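Local coordinates for serpin B3 (Homo sapiens, PDB 4ZK0), which probably inhibits proteases, as a serpin that traps its target through a reactive-centre loop taken up into its main beta-sheet after cleavage, at residues 217-222 with 232-237; 211-216 with 282-287; 90-95 with 376-381; 99-104 with 178-183. One frame throughout, in Å; residues are numbered along the deposited sequence.

Interaction 1 (217-222 with 232-237). With ZN (zinc ion), chain C.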
# COMPACT_ATOMS: atom_id res chain seq x y z
N THR A 217 9.33 -26.09 -7.65
CA THR A 217 10.67 -25.56 -7.75
C THR A 217 11.05 -25.20 -6.35
O THR A 217 10.21 -25.25 -5.46
CB THR A 217 10.77 -24.32 -8.68
OG1 THR A 217 10.04 -23.21 -8.13
CG2 THR A 217 10.23 -24.64 -10.07
N SER A 218 12.30 -24.81 -6.13
CA SER A 218 12.68 -24.43 -4.77
C SER A 218 12.57 -22.93 -4.50
O SER A 218 12.81 -22.07 -5.35
CB SER A 218 14.09 -24.90 -4.48
OG SER A 218 14.79 -24.83 -5.69
N PHE A 219 12.26 -22.64 -3.25
CA PHE A 219 11.93 -21.32 -2.79
C PHE A 219 12.35 -21.32 -1.34
O PHE A 219 12.37 -22.38 -0.73
CB PHE A 219 10.41 -21.09 -2.77
CG PHE A 219 9.76 -21.06 -4.11
CD1 PHE A 219 9.85 -19.93 -4.93
CD2 PHE A 219 9.00 -22.13 -4.55
CE1 PHE A 219 9.19 -19.89 -6.17
CE2 PHE A 219 8.34 -22.10 -5.78
CZ PHE A 219 8.45 -20.99 -6.60
N HIS A 220 12.64 -20.14 -0.80
CA HIS A 220 12.71 -19.98 0.63
C HIS A 220 11.31 -20.21 1.26
O HIS A 220 10.30 -19.56 0.86
CB HIS A 220 13.22 -18.57 0.98
CG HIS A 220 14.58 -18.27 0.44
ND1 HIS A 220 14.90 -17.05 -0.13
CD2 HIS A 220 15.69 -19.03 0.35
CE1 HIS A 220 16.16 -17.08 -0.53
NE2 HIS A 220 16.66 -18.26 -0.25
N PHE A 221 11.30 -21.07 2.28
CA PHE A 221 10.13 -21.68 2.89
C PHE A 221 10.35 -21.80 4.40
O PHE A 221 11.45 -22.12 4.82
CB PHE A 221 9.90 -23.08 2.31
CG PHE A 221 8.83 -23.87 3.02
CD1 PHE A 221 7.52 -23.80 2.63
CD2 PHE A 221 9.14 -24.72 4.06
CE1 PHE A 221 6.54 -24.54 3.25
CE2 PHE A 221 8.17 -25.46 4.70
CZ PHE A 221 6.86 -25.36 4.31
N ALA A 222 9.34 -21.51 5.22
CA ALA A 222 9.33 -21.97 6.64
C ALA A 222 7.98 -22.44 7.08
O ALA A 222 6.93 -21.85 6.66
CB ALA A 222 9.77 -20.86 7.58
N LEU A 232 6.15 -18.59 2.34
CA LEU A 232 6.91 -18.75 1.12
C LEU A 232 7.32 -17.43 0.58
O LEU A 232 6.53 -16.50 0.56
CB LEU A 232 6.04 -19.45 0.10
CG LEU A 232 6.87 -20.14 -0.96
CD1 LEU A 232 7.59 -21.35 -0.37
CD2 LEU A 232 5.92 -20.54 -2.09
N GLU A 233 8.53 -17.35 0.08
CA GLU A 233 8.97 -16.20 -0.66
C GLU A 233 9.05 -16.55 -2.14
O GLU A 233 9.75 -17.47 -2.52
CB GLU A 233 10.31 -15.68 -0.15
CG GLU A 233 10.90 -14.65 -1.10
CD GLU A 233 12.33 -14.22 -0.83
OE1 GLU A 233 13.01 -14.67 0.11
OE2 GLU A 233 12.75 -13.32 -1.55
N ILE A 234 8.33 -15.76 -2.97
CA ILE A 234 8.28 -15.97 -4.41
C ILE A 234 8.97 -14.78 -5.08
O ILE A 234 8.38 -13.70 -5.18
CB ILE A 234 6.81 -16.03 -4.91
CG1 ILE A 234 6.00 -16.93 -3.98
CG2 ILE A 234 6.78 -16.43 -6.37
CD1 ILE A 234 4.55 -17.17 -4.36
N PRO A 235 10.22 -14.93 -5.48
CA PRO A 235 10.95 -13.76 -5.99
C PRO A 235 10.55 -13.28 -7.41
O PRO A 235 10.12 -14.10 -8.24
CB PRO A 235 12.42 -14.23 -5.99
CG PRO A 235 12.42 -15.59 -5.40
CD PRO A 235 11.05 -16.15 -5.56
N TYR A 236 10.60 -11.97 -7.65
CA TYR A 236 10.55 -11.43 -9.01
C TYR A 236 11.95 -11.55 -9.64
O TYR A 236 13.00 -11.69 -8.93
CB TYR A 236 10.01 -10.01 -9.03
CG TYR A 236 8.56 -10.02 -8.55
CD1 TYR A 236 7.54 -10.37 -9.39
CD2 TYR A 236 8.25 -9.74 -7.23
CE1 TYR A 236 6.23 -10.42 -8.94
CE2 TYR A 236 6.94 -9.78 -6.77
CZ TYR A 236 5.94 -10.14 -7.63
OH TYR A 236 4.64 -10.25 -7.17
N LYS A 237 11.98 -11.55 -10.96
CA LYS A 237 13.22 -11.65 -11.67
C LYS A 237 14.14 -10.51 -11.27
O LYS A 237 13.76 -9.35 -11.33
CB LYS A 237 12.98 -11.64 -13.16
CG LYS A 237 14.23 -12.07 -13.95
CD LYS A 237 13.91 -12.17 -15.44
CE LYS A 237 15.19 -12.34 -16.27
NZ LYS A 237 14.77 -12.60 -17.68
ZN ZN C . 18.09 -18.95 -1.69
O HOH W 1 12.33 -17.95 -2.61
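H220 and E233 join the two arms of an antiparallel beta-hairpin, formed by strands 206-224 and 229-235 in sheet B of the serpin fold, and the contact is largely buried. The strand directions differ by 148°, and the pairing is brief: F221 and L232 form a non-hydrogen-bonded pair. Beside it, E233 N gives a nearly straight bond of 2.9 Å to H220 O. Where the return bond would lie, a water bridges the strands, accepting from H220 N at 2.9 Å and donating to E233 O at 2.6 Å. With CG anti to the backbone N (chi1 169°) and the chain extended beyond it, E233 lays its carboxylate alongside H220. H220 ND1 points in its ring plane to E233 OE1, 3.0 Å away, but meets that oxygen from above the carboxylate plane, the two flat groups being turned 46° apart. This ND1 to OE1 bond helps fix the rotation of the imidazole and leaves NE2 turned to zinc, which H220 NE2 binds at 2.1 Å together with E277. The other carboxylate oxygen, OE2, is held by S242. L232 lies against F219, its CD1 3.7 Å from F219 CB and 3.9 Å from F221 CD1 at the edge of that second ring. L232 CD2 lies over a face of the F219 ring, whose edge is met by the proline, F219 CD1 to P235 CD being 4.0 Å.

Interaction 2 (211-216 with 282-287). With ZN (zinc ion), chain B.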
# COMPACT_ATOMS: atom_id res chain seq x y z
N GLN A 211 -8.81 -20.50 -11.16
CA GLN A 211 -7.72 -21.03 -11.99
C GLN A 211 -6.46 -21.14 -11.12
O GLN A 211 -5.94 -20.13 -10.64
CB GLN A 211 -7.45 -20.17 -13.23
CG GLN A 211 -8.63 -20.01 -14.19
CD GLN A 211 -9.24 -21.36 -14.59
OE1 GLN A 211 -10.46 -21.61 -14.42
NE2 GLN A 211 -8.39 -22.23 -15.09
N MET A 212 -5.97 -22.36 -10.96
CA MET A 212 -4.84 -22.65 -10.09
C MET A 212 -3.56 -22.87 -10.88
O MET A 212 -3.48 -23.79 -11.66
CB MET A 212 -5.10 -23.86 -9.20
CG MET A 212 -4.04 -24.01 -8.09
SD MET A 212 -4.18 -22.67 -6.87
CE MET A 212 -5.66 -23.08 -6.01
N MET A 213 -2.57 -22.01 -10.65
CA MET A 213 -1.29 -22.11 -11.31
C MET A 213 -0.47 -23.07 -10.47
O MET A 213 -0.64 -23.13 -9.25
CB MET A 213 -0.58 -20.73 -11.37
CG MET A 213 -1.43 -19.64 -12.01
SD MET A 213 -0.49 -18.10 -12.14
CE MET A 213 -0.21 -17.75 -10.38
N ARG A 214 0.43 -23.79 -11.10
CA ARG A 214 1.19 -24.83 -10.38
C ARG A 214 2.61 -24.93 -10.89
O ARG A 214 2.86 -24.91 -12.11
CB ARG A 214 0.54 -26.21 -10.51
CG ARG A 214 -0.90 -26.24 -10.07
CD ARG A 214 -1.51 -27.60 -10.37
NE ARG A 214 -1.79 -27.73 -11.78
CZ ARG A 214 -2.06 -28.88 -12.40
NH1 ARG A 214 -2.02 -30.05 -11.78
NH2 ARG A 214 -2.33 -28.86 -13.70
N GLN A 215 3.50 -25.12 -9.93
CA GLN A 215 4.93 -25.13 -10.17
C GLN A 215 5.60 -25.97 -9.10
O GLN A 215 5.20 -25.91 -7.94
CB GLN A 215 5.42 -23.69 -10.01
CG GLN A 215 6.62 -23.38 -10.79
CD GLN A 215 7.14 -22.02 -10.43
OE1 GLN A 215 6.40 -21.07 -10.28
NE2 GLN A 215 8.43 -21.93 -10.28
N TYR A 216 6.67 -26.65 -9.44
CA TYR A 216 7.43 -27.38 -8.45
C TYR A 216 8.87 -26.93 -8.57
O TYR A 216 9.56 -27.32 -9.50
CB TYR A 216 7.30 -28.89 -8.68
CG TYR A 216 8.04 -29.73 -7.65
CD1 TYR A 216 7.55 -29.84 -6.36
CD2 TYR A 216 9.23 -30.40 -7.96
CE1 TYR A 216 8.20 -30.59 -5.41
CE2 TYR A 216 9.89 -31.17 -7.00
CZ TYR A 216 9.36 -31.25 -5.73
OH TYR A 216 9.96 -31.99 -4.74
N LEU A 282 4.06 -25.64 -5.39
CA LEU A 282 3.37 -24.42 -5.18
C LEU A 282 2.19 -24.37 -6.09
O LEU A 282 2.36 -24.43 -7.31
CB LEU A 282 4.29 -23.27 -5.46
CG LEU A 282 3.66 -21.88 -5.49
CD1 LEU A 282 3.06 -21.45 -4.17
CD2 LEU A 282 4.69 -20.88 -5.95
N HIS A 283 1.01 -24.25 -5.49
CA HIS A 283 -0.21 -24.02 -6.21
C HIS A 283 -0.66 -22.62 -5.79
O HIS A 283 -0.98 -22.36 -4.61
CB HIS A 283 -1.28 -25.02 -5.80
CG HIS A 283 -1.05 -26.41 -6.30
ND1 HIS A 283 -2.07 -27.34 -6.38
CD2 HIS A 283 0.06 -27.01 -6.78
CE1 HIS A 283 -1.58 -28.47 -6.85
NE2 HIS A 283 -0.30 -28.30 -7.11
N LEU A 284 -0.68 -21.71 -6.75
CA LEU A 284 -1.06 -20.33 -6.48
C LEU A 284 -2.12 -19.90 -7.52
O LEU A 284 -1.90 -20.02 -8.73
CB LEU A 284 0.18 -19.45 -6.58
CG LEU A 284 -0.00 -17.97 -6.25
CD1 LEU A 284 -0.14 -17.68 -4.74
CD2 LEU A 284 1.15 -17.16 -6.83
N PRO A 285 -3.25 -19.42 -7.06
CA PRO A 285 -4.28 -18.98 -8.00
C PRO A 285 -3.89 -17.76 -8.88
O PRO A 285 -3.15 -16.85 -8.44
CB PRO A 285 -5.45 -18.60 -7.10
CG PRO A 285 -4.88 -18.32 -5.79
CD PRO A 285 -3.58 -19.06 -5.67
N ARG A 286 -4.41 -17.77 -10.11
CA ARG A 286 -4.50 -16.56 -10.91
C ARG A 286 -5.52 -15.75 -10.19
O ARG A 286 -6.62 -16.25 -9.91
CB ARG A 286 -5.03 -16.86 -12.32
CG ARG A 286 -3.98 -17.36 -13.27
CD ARG A 286 -4.56 -17.64 -14.68
NE ARG A 286 -5.20 -16.46 -15.28
CZ ARG A 286 -4.62 -15.59 -16.12
NH1 ARG A 286 -3.37 -15.73 -16.52
NH2 ARG A 286 -5.32 -14.57 -16.59
N PHE A 287 -5.17 -14.54 -9.80
CA PHE A 287 -6.17 -13.76 -9.12
C PHE A 287 -6.00 -12.26 -9.35
O PHE A 287 -4.97 -11.79 -9.84
CB PHE A 287 -6.27 -14.14 -7.60
CG PHE A 287 -5.13 -13.60 -6.75
CD1 PHE A 287 -5.20 -12.33 -6.18
CD2 PHE A 287 -4.01 -14.34 -6.55
CE1 PHE A 287 -4.15 -11.83 -5.42
CE2 PHE A 287 -2.95 -13.86 -5.79
CZ PHE A 287 -3.01 -12.59 -5.24
ZN ZN B . 1.29 -29.57 -7.74
O HOH W 2 -8.69 -17.67 -11.13
O HOH W 3 2.47 -29.10 -9.66
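M213 with L284 and Q215 with L282 are hydrogen-bonded antiparallel pairs, alternating with the non-hydrogen-bonded pairs M212-P285 and R214-H283, and the strand directions differ by 150°. The M213 N to L284 O bond, 2.8 Å, comes from well above the carbonyl plane, whereas L282 N meets Q215 O almost head-on. Beyond the M212-P285 pair, R286 N bonds Q211 O at 2.9 Å, and a water links Q211 N to R286 O. On the face of R214 and H283, the arginine CG sits over the imidazole in a CH-pi contact, 3.6 Å from the H283 centroid. R214 then bends at chi3 (-75°), turning its guanidinium nearly perpendicular to the ring and letting NH2 bond D194 O. H283 NE2 binds zinc at 2.1 Å, with D281 and a water also on the metal. M212 curls so that SD lies 3.4 Å from P285 N. On the other face M213 CE touches L284 CD2 at 3.8 Å. The M213 and R286 side chains cross at about a right angle, M213 CG to R286 CG 3.6 Å, and R286 NH1 forms a salt bridge with E338. Such alternating antiparallel pairing belongs to sheet C of the serpin fold; the zinc is an addition seen in this structure.

Interaction 3 (90-95 with 376-381)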
# COMPACT_ATOMS: atom_id res chain seq x y z
N THR A 90 14.06 7.60 -3.91
CA THR A 90 15.11 7.47 -4.90
C THR A 90 15.47 6.01 -5.13
O THR A 90 15.74 5.59 -6.24
CB THR A 90 16.39 8.22 -4.51
OG1 THR A 90 16.06 9.52 -4.06
CG2 THR A 90 17.29 8.35 -5.72
N GLU A 91 15.47 5.25 -4.05
CA GLU A 91 15.76 3.83 -4.12
C GLU A 91 14.63 3.05 -4.85
O GLU A 91 14.92 2.18 -5.63
CB GLU A 91 16.05 3.32 -2.72
CG GLU A 91 16.55 1.89 -2.63
CD GLU A 91 17.89 1.65 -3.29
OE1 GLU A 91 18.63 2.63 -3.58
OE2 GLU A 91 18.21 0.46 -3.52
N PHE A 92 13.37 3.43 -4.66
CA PHE A 92 12.29 2.70 -5.27
C PHE A 92 12.11 2.98 -6.76
O PHE A 92 11.65 2.11 -7.50
CB PHE A 92 10.95 2.99 -4.53
CG PHE A 92 10.92 2.50 -3.09
CD1 PHE A 92 11.76 1.51 -2.68
CD2 PHE A 92 10.03 3.01 -2.21
CE1 PHE A 92 11.73 1.07 -1.36
CE2 PHE A 92 9.97 2.56 -0.90
CZ PHE A 92 10.82 1.57 -0.48
N ASN A 93 12.39 4.20 -7.20
CA ASN A 93 12.17 4.56 -8.56
C ASN A 93 13.27 3.99 -9.47
O ASN A 93 14.13 4.71 -9.93
CB ASN A 93 12.03 6.05 -8.71
CG ASN A 93 10.65 6.52 -8.31
OD1 ASN A 93 10.46 7.19 -7.29
ND2 ASN A 93 9.67 6.16 -9.11
N LYS A 94 13.16 2.70 -9.71
CA LYS A 94 14.06 1.93 -10.51
C LYS A 94 13.24 0.97 -11.32
O LYS A 94 12.33 0.34 -10.79
CB LYS A 94 15.00 1.14 -9.62
CG LYS A 94 15.66 -0.04 -10.31
CD LYS A 94 16.74 -0.66 -9.45
CE LYS A 94 17.59 -1.63 -10.25
NZ LYS A 94 19.03 -1.34 -10.03
N SER A 95 13.57 0.88 -12.60
CA SER A 95 13.04 -0.10 -13.54
C SER A 95 14.16 -0.82 -14.25
O SER A 95 15.24 -0.28 -14.47
CB SER A 95 12.18 0.58 -14.57
OG SER A 95 11.13 1.23 -13.87
N ASN A 376 13.26 -5.87 -1.47
CA ASN A 376 14.20 -6.67 -0.68
C ASN A 376 15.44 -5.94 -0.15
O ASN A 376 15.90 -6.24 0.94
CB ASN A 376 14.70 -7.89 -1.49
CG ASN A 376 13.59 -8.87 -1.84
OD1 ASN A 376 13.62 -9.53 -2.90
ND2 ASN A 376 12.62 -8.97 -0.97
N LYS A 377 15.95 -5.01 -0.93
CA LYS A 377 17.11 -4.18 -0.57
C LYS A 377 16.83 -3.31 0.67
O LYS A 377 17.61 -3.32 1.62
CB LYS A 377 17.52 -3.33 -1.78
CG LYS A 377 18.69 -2.37 -1.56
CD LYS A 377 20.05 -3.07 -1.39
CE LYS A 377 20.83 -2.55 -0.18
NZ LYS A 377 21.04 -1.06 -0.20
N THR A 378 15.70 -2.61 0.66
CA THR A 378 15.30 -1.67 1.72
C THR A 378 14.50 -2.42 2.73
O THR A 378 14.18 -1.93 3.78
CB THR A 378 14.41 -0.54 1.17
OG1 THR A 378 13.20 -1.09 0.61
CG2 THR A 378 15.17 0.27 0.07
N ASN A 379 14.14 -3.63 2.39
CA ASN A 379 13.22 -4.37 3.17
C ASN A 379 11.85 -3.68 3.48
O ASN A 379 11.33 -3.75 4.60
CB ASN A 379 13.91 -4.89 4.41
CG ASN A 379 13.22 -6.09 4.91
OD1 ASN A 379 13.38 -7.18 4.36
ND2 ASN A 379 12.34 -5.90 5.84
N SER A 380 11.24 -3.06 2.48
CA SER A 380 10.06 -2.29 2.67
C SER A 380 8.86 -3.05 2.12
O SER A 380 8.93 -3.71 1.05
CB SER A 380 10.17 -0.95 1.93
OG SER A 380 11.28 -0.20 2.35
N ILE A 381 7.74 -2.90 2.80
CA ILE A 381 6.49 -3.51 2.28
C ILE A 381 5.71 -2.48 1.49
O ILE A 381 5.29 -1.46 2.01
CB ILE A 381 5.66 -4.19 3.38
CG1 ILE A 381 6.50 -5.29 4.02
CG2 ILE A 381 4.36 -4.76 2.79
CD1 ILE A 381 5.94 -5.87 5.32
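E91, in the last turn of helix 80-92, packs against T378 in the turn of the hairpin between strands 369-375 and 380-387, joining a surface helix of the serpin fold to sheet B. The glutamate and threonine side chains slide past each other in opposite directions, with E91 CG 3.4 Å from T378 CG2. Bent at chi2 (64°), the glutamate carries OE2 to within 3.5 Å of K377 CG, across the lysine chain. The opposite charges stay apart, E91 OE2 and K377 NZ being 4.6 Å from each other, so any attraction is probably modest. F92 goes deeper and presents its ring edge to two hydroxyls: CE1 lies 3.3 Å from T378 OG1 and CZ 3.4 Å from S380 OG, both oxygens near the ring plane. T378 OG1 and S380 OG are hydrogen-bonded to each other at 2.7 Å, with either able to donate, and S380 OG is also hydrogen-bonded to S5, so the polar rim facing the phenyl has partners of its own. N379 and S380 both face Q375 in a G1 beta bulge, and the S380 CB points toward the helix. After F92 the chain leaves the helix through N93, the centre of an inverse gamma turn closed by K94 N bonding F92 O at 2.7 Å.

Interaction 4 (99-104 with 178-183)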
# COMPACT_ATOMS: atom_id res chain seq x y z
N TYR A 99 11.34 -5.87 -14.30
CA TYR A 99 10.26 -5.26 -13.55
C TYR A 99 10.30 -3.75 -13.68
O TYR A 99 11.33 -3.14 -14.03
CB TYR A 99 10.36 -5.66 -12.07
CG TYR A 99 11.44 -4.98 -11.31
CD1 TYR A 99 11.20 -3.76 -10.64
CD2 TYR A 99 12.74 -5.53 -11.23
CE1 TYR A 99 12.22 -3.09 -9.93
CE2 TYR A 99 13.76 -4.87 -10.53
CZ TYR A 99 13.50 -3.65 -9.88
OH TYR A 99 14.50 -3.02 -9.16
N GLU A 100 9.20 -3.13 -13.30
CA GLU A 100 9.17 -1.67 -13.15
C GLU A 100 8.55 -1.35 -11.77
O GLU A 100 7.53 -1.96 -11.38
CB GLU A 100 8.31 -1.07 -14.23
CG GLU A 100 7.94 0.34 -13.87
CD GLU A 100 7.26 1.07 -14.96
OE1 GLU A 100 6.58 0.39 -15.76
OE2 GLU A 100 7.43 2.31 -14.97
N LEU A 101 9.19 -0.42 -11.07
CA LEU A 101 8.67 0.14 -9.84
C LEU A 101 8.71 1.66 -9.92
O LEU A 101 9.76 2.24 -10.17
CB LEU A 101 9.47 -0.33 -8.62
CG LEU A 101 8.91 0.16 -7.27
CD1 LEU A 101 7.46 -0.25 -7.07
CD2 LEU A 101 9.74 -0.41 -6.15
N LYS A 102 7.58 2.29 -9.62
CA LYS A 102 7.48 3.73 -9.72
C LYS A 102 6.56 4.28 -8.66
O LYS A 102 5.45 3.79 -8.43
CB LYS A 102 6.98 4.09 -11.09
CG LYS A 102 6.68 5.54 -11.32
CD LYS A 102 5.43 5.69 -12.18
CE LYS A 102 5.79 5.56 -13.64
NZ LYS A 102 6.24 6.91 -14.09
N ILE A 103 7.02 5.35 -8.03
CA ILE A 103 6.25 5.98 -7.03
C ILE A 103 6.41 7.47 -7.24
O ILE A 103 7.54 7.96 -7.39
CB ILE A 103 6.69 5.45 -5.66
CG1 ILE A 103 5.97 6.18 -4.53
CG2 ILE A 103 8.20 5.59 -5.51
CD1 ILE A 103 6.14 5.41 -3.23
N ALA A 104 5.27 8.15 -7.32
CA ALA A 104 5.21 9.56 -7.73
C ALA A 104 4.31 10.28 -6.76
O ALA A 104 3.30 9.72 -6.32
CB ALA A 104 4.65 9.67 -9.13
N ASN A 178 -0.40 10.44 -3.90
CA ASN A 178 0.67 9.47 -4.15
C ASN A 178 0.11 8.40 -5.03
O ASN A 178 -1.01 7.91 -4.82
CB ASN A 178 1.17 8.83 -2.87
CG ASN A 178 2.21 7.82 -3.16
OD1 ASN A 178 3.43 8.14 -3.26
ND2 ASN A 178 1.79 6.60 -3.34
N ALA A 179 0.88 8.06 -6.04
CA ALA A 179 0.61 6.88 -6.86
C ALA A 179 1.82 5.97 -6.79
O ALA A 179 2.92 6.48 -6.83
CB ALA A 179 0.38 7.34 -8.28
N ILE A 180 1.62 4.65 -6.73
CA ILE A 180 2.66 3.65 -6.81
C ILE A 180 2.24 2.61 -7.84
O ILE A 180 1.02 2.31 -7.98
CB ILE A 180 2.97 3.01 -5.42
CG1 ILE A 180 4.00 1.90 -5.50
CG2 ILE A 180 1.72 2.44 -4.74
CD1 ILE A 180 4.57 1.55 -4.15
N TYR A 181 3.23 2.17 -8.67
CA TYR A 181 3.03 1.22 -9.76
C TYR A 181 4.15 0.15 -9.78
O TYR A 181 5.36 0.46 -9.62
CB TYR A 181 2.87 1.91 -11.14
CG TYR A 181 2.61 0.91 -12.23
CD1 TYR A 181 1.37 0.34 -12.38
CD2 TYR A 181 3.65 0.46 -13.08
CE1 TYR A 181 1.12 -0.63 -13.34
CE2 TYR A 181 3.40 -0.49 -14.07
CZ TYR A 181 2.15 -1.04 -14.18
OH TYR A 181 1.87 -1.98 -15.14
N PHE A 182 3.73 -1.12 -9.82
CA PHE A 182 4.68 -2.18 -9.93
C PHE A 182 4.24 -3.19 -10.98
O PHE A 182 3.09 -3.58 -11.02
CB PHE A 182 4.88 -2.86 -8.59
CG PHE A 182 5.61 -4.17 -8.69
CD1 PHE A 182 6.98 -4.19 -8.84
CD2 PHE A 182 4.95 -5.35 -8.58
CE1 PHE A 182 7.68 -5.38 -8.96
CE2 PHE A 182 5.63 -6.54 -8.65
CZ PHE A 182 7.00 -6.57 -8.85
N LYS A 183 5.16 -3.61 -11.84
CA LYS A 183 4.92 -4.75 -12.69
C LYS A 183 6.19 -5.59 -12.79
O LYS A 183 7.22 -5.08 -13.10
CB LYS A 183 4.47 -4.31 -14.08
CG LYS A 183 3.90 -5.45 -14.91
CD LYS A 183 3.37 -5.04 -16.30
CE LYS A 183 2.53 -6.20 -16.84
NZ LYS A 183 2.63 -6.32 -18.31
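Y99 and F182 begin a series of side-chain meetings across two antiparallel strands of serpin sheet A, whose directions differ by 179°. The F182 ring approaches Y99 obliquely, its CE1 4.1 Å from Y99 CB, while the tyrosine ring itself leads away to a bond between its hydroxyl and D240. Next along the same face, L101 and F182 form a non-hydrogen-bonded pair whose side chains cross. With CG anti to its backbone N (chi1 -176°), the leucine lays CD1 at 3.4 Å from Y181 O and against the base of the phenylalanine side chain, 4.0 Å from F182 CB. I103 pairs likewise with I180, I103 CD1 and I180 CD1 lying 4.3 Å apart. I103 CG1 lies 3.5 Å from N178 OD1, an oxygen that also forms a weak hydrogen bond with S36.

The opposite face is more polar. E100 and Y181 run at about a right angle, and the extended glutamate brings OE1 to the tyrosine's ring edge, 3.7 Å from CE2, with the carboxylate turned 84° to the ring. Y181 OH is bonded to E342. Six backbone bonds, from E100 N to K183 O, 2.8 Å, through to A179 N to A104 O, 2.9 Å, fix the register.

L101 and I103 are covered by F92 of helix 80-92, joined at I103 by L89, and strand 380-387 adds L382 to L101 and F383 to I180 and F182. On the other face Q154 of helix 140-154 rests on K102, A104 and A179. Beyond strand 174-185 lies strand 340-351, the position of an inserted reactive-centre loop.

How the interactions relate
Interactions 1 and 2 share strand 206-224 and touch, L282 of the latter packing on F219, L232 and I234 of the former; each carries a histidine bound to a separate zinc ion. Interaction 1 is buried, with one direct backbone bond; interaction 2 is partly buried, with five; a water bridges the backbones in each. Interaction 4, also buried, has the longest run of backbone pairs, whereas interaction 3 is small, partly exposed and made by side chains alone. These last two are neighbours: strand 94-95 runs beside strand 99-110, with a probable hydrogen bond between L101 N and K94 O. Interaction 1 reaches interaction 4 through Y236, edge-to-face with F182, while interaction 2 stays about 11 Å from interaction 4 between nearest atoms.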